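Local coordinates for protein cystalysin (Treponema denticola, PDB 1C7N) that binds pyridoxal-5'-phosphate, belongs to the class I and II aminotransferase family of enzymes, and forms a two-subunit assembly, at residues R107-P112 with E259-S264. Sequence-based numbering, arbitrary orientation.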
loop_
_atom_site.group_PDB
_atom_site.type_symbol
_atom_site.label_atom_id
_atom_site.label_comp_id
_atom_site.label_asym_id
_atom_site.label_seq_id
_atom_site.Cartn_x
_atom_site.Cartn_y
_atom_site.Cartn_z
ATOM N N ARG A 107 15.580 1.748 7.848
ATOM C CA ARG A 107 15.466 3.197 7.855
ATOM C C ARG A 107 15.415 3.781 9.266
ATOM O O ARG A 107 16.144 4.719 9.587
ATOM C CB ARG A 107 14.210 3.606 7.079
ATOM C CG ARG A 107 13.943 5.102 7.017
ATOM C CD ARG A 107 12.796 5.413 6.056
ATOM N NE ARG A 107 13.017 4.799 4.748
ATOM C CZ ARG A 107 12.382 3.715 4.306
ATOM N NH1 ARG A 107 11.469 3.114 5.062
ATOM N NH2 ARG A 107 12.670 3.222 3.109
ATOM N N GLU A 108 14.567 3.203 10.109
ATOM C CA GLU A 108 14.376 3.694 11.470
ATOM C C GLU A 108 15.393 3.298 12.538
ATOM O O GLU A 108 15.802 4.138 13.335
ATOM C CB GLU A 108 12.970 3.307 11.947
ATOM C CG GLU A 108 12.622 3.736 13.367
ATOM C CD GLU A 108 12.804 5.227 13.595
ATOM O OE1 GLU A 108 12.490 6.014 12.679
ATOM O OE2 GLU A 108 13.249 5.611 14.697
ATOM N N PHE A 109 15.817 2.039 12.562
ATOM C CA PHE A 109 16.739 1.608 13.602
ATOM C C PHE A 109 18.233 1.548 13.289
ATOM O O PHE A 109 19.011 1.008 14.074
ATOM C CB PHE A 109 16.253 0.276 14.177
ATOM C CG PHE A 109 14.846 0.335 14.697
ATOM C CD1 PHE A 109 13.767 0.063 13.861
ATOM C CD2 PHE A 109 14.592 0.740 16.002
ATOM C CE1 PHE A 109 12.455 0.197 14.315
ATOM C CE2 PHE A 109 13.281 0.880 16.467
ATOM C CZ PHE A 109 12.213 0.609 15.621
ATOM N N THR A 110 18.632 2.101 12.152
ATOM C CA THR A 110 20.044 2.148 11.781
ATOM C C THR A 110 20.293 3.454 11.039
ATOM O O THR A 110 19.354 4.144 10.652
ATOM C CB THR A 110 20.472 0.979 10.856
ATOM O OG1 THR A 110 19.815 1.098 9.588
ATOM C CG2 THR A 110 20.132 -0.363 11.487
ATOM N N LYS A 111 21.562 3.791 10.856
ATOM C CA LYS A 111 21.941 5.010 10.153
ATOM C C LYS A 111 22.921 4.618 9.055
ATOM O O LYS A 111 23.517 3.542 9.108
ATOM C CB LYS A 111 22.611 5.986 11.121
ATOM C CG LYS A 111 23.838 5.407 11.821
ATOM C CD LYS A 111 24.547 6.453 12.676
ATOM C CE LYS A 111 25.700 5.846 13.468
ATOM N NZ LYS A 111 26.748 5.242 12.596
ATOM N N PRO A 112 23.095 5.476 8.037
ATOM C CA PRO A 112 24.035 5.121 6.973
ATOM C C PRO A 112 25.374 4.715 7.583
ATOM O O PRO A 112 25.837 5.329 8.546
ATOM C CB PRO A 112 24.121 6.407 6.155
ATOM C CG PRO A 112 22.726 6.958 6.274
ATOM C CD PRO A 112 22.430 6.760 7.751
ATOM N N GLU A 259 6.376 2.053 18.449
ATOM C CA GLU A 259 6.054 3.436 18.128
ATOM C C GLU A 259 7.061 4.085 17.186
ATOM O O GLU A 259 6.713 5.005 16.447
ATOM C CB GLU A 259 5.902 4.247 19.424
ATOM C CG GLU A 259 4.590 3.953 20.152
ATOM C CD GLU A 259 4.543 4.494 21.571
ATOM O OE1 GLU A 259 4.910 5.670 21.786
ATOM O OE2 GLU A 259 4.123 3.741 22.474
ATOM N N ARG A 260 8.303 3.608 17.196
ATOM C CA ARG A 260 9.322 4.157 16.303
ATOM C C ARG A 260 9.116 3.608 14.893
ATOM O O ARG A 260 9.302 4.314 13.898
ATOM C CB ARG A 260 10.736 3.796 16.780
ATOM C CG ARG A 260 11.222 4.579 17.998
ATOM C CD ARG A 260 12.631 5.121 17.772
ATOM N NE ARG A 260 13.646 4.079 17.668
ATOM C CZ ARG A 260 14.841 4.260 17.112
ATOM N NH1 ARG A 260 15.167 5.440 16.609
ATOM N NH2 ARG A 260 15.716 3.268 17.062
ATOM N N PHE A 261 8.746 2.334 14.816
ATOM C CA PHE A 261 8.496 1.674 13.538
ATOM C C PHE A 261 7.287 2.339 12.882
ATOM O O PHE A 261 7.272 2.594 11.677
ATOM C CB PHE A 261 8.199 0.190 13.774
ATOM C CG PHE A 261 7.945 -0.588 12.516
ATOM C CD1 PHE A 261 9.000 -1.134 11.792
ATOM C CD2 PHE A 261 6.646 -0.776 12.055
ATOM C CE1 PHE A 261 8.761 -1.860 10.626
ATOM C CE2 PHE A 261 6.398 -1.497 10.889
ATOM C CZ PHE A 261 7.458 -2.042 10.173
ATOM N N THR A 262 6.276 2.620 13.695
ATOM C CA THR A 262 5.048 3.247 13.225
ATOM C C THR A 262 5.262 4.676 12.729
ATOM O O THR A 262 4.707 5.076 11.701
ATOM C CB THR A 262 4.000 3.257 14.341
ATOM O OG1 THR A 262 3.712 1.908 14.723
ATOM C CG2 THR A 262 2.728 3.940 13.879
ATOM N N LYS A 263 6.052 5.452 13.466
ATOM C CA LYS A 263 6.332 6.833 13.076
ATOM C C LYS A 263 7.031 6.813 11.723
ATOM O O LYS A 263 6.659 7.549 10.807
ATOM C CB LYS A 263 7.243 7.516 14.103
ATOM C CG LYS A 263 8.596 6.832 14.269
ATOM C CD LYS A 263 9.565 7.580 15.181
ATOM C CE LYS A 263 10.249 8.731 14.454
ATOM N NZ LYS A 263 11.373 9.305 15.256
ATOM N N SER A 264 8.046 5.964 11.602
ATOM C CA SER A 264 8.800 5.859 10.362
ATOM C C SER A 264 7.902 5.441 9.205
ATOM O O SER A 264 7.977 6.007 8.117
ATOM C CB SER A 264 9.943 4.859 10.514
ATOM O OG SER A 264 10.704 4.808 9.322
#
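Between segments 107-112 and 259-264 the backbones come nearest at Glu-108, on the last turn of helix 98-109, and Ser-264 of helix 255-267, their CA atoms 6.1 Å apart, and side chains make most of this helix-helix contact in the fold type I of PLP-dependent enzymes. Helix 255-267 follows strand 248-251 of the seven-stranded sheet, while the chain beyond Phe-109 turns away through Thr-110 to Pro-112. The CB of Glu-108 packs on CB of Ser-264 at 3.7 Å; the hydroxyl of this serine is hydrogen-bonded to Asn-104, one turn back on helix 98-109. Asn-104 also bonds the Phe-261 carbonyl, so one side chain holds two residues of helix 255-267. With CG anti to the backbone N (chi1 179°) and a bend at chi2, the Glu-108 carboxylate reaches Arg-260 and forms a salt bridge, OE2 to NH1 at 2.7 Å. The carboxylate and guanidinium planes are perpendicular, and OE2 lies over a guanidinium face instead of meeting it side by side. Lys-263 NZ, 4.2 Å from Glu-108 OE2 and beyond salt-bridge range, probably adds to the positive field. Phe-109, which also touches Met-199 and Trp-201 of strand 199-203, directs CE1 to the ring edge of Phe-261. Phe-109 CZ rests 3.7 Å from Arg-260 CB.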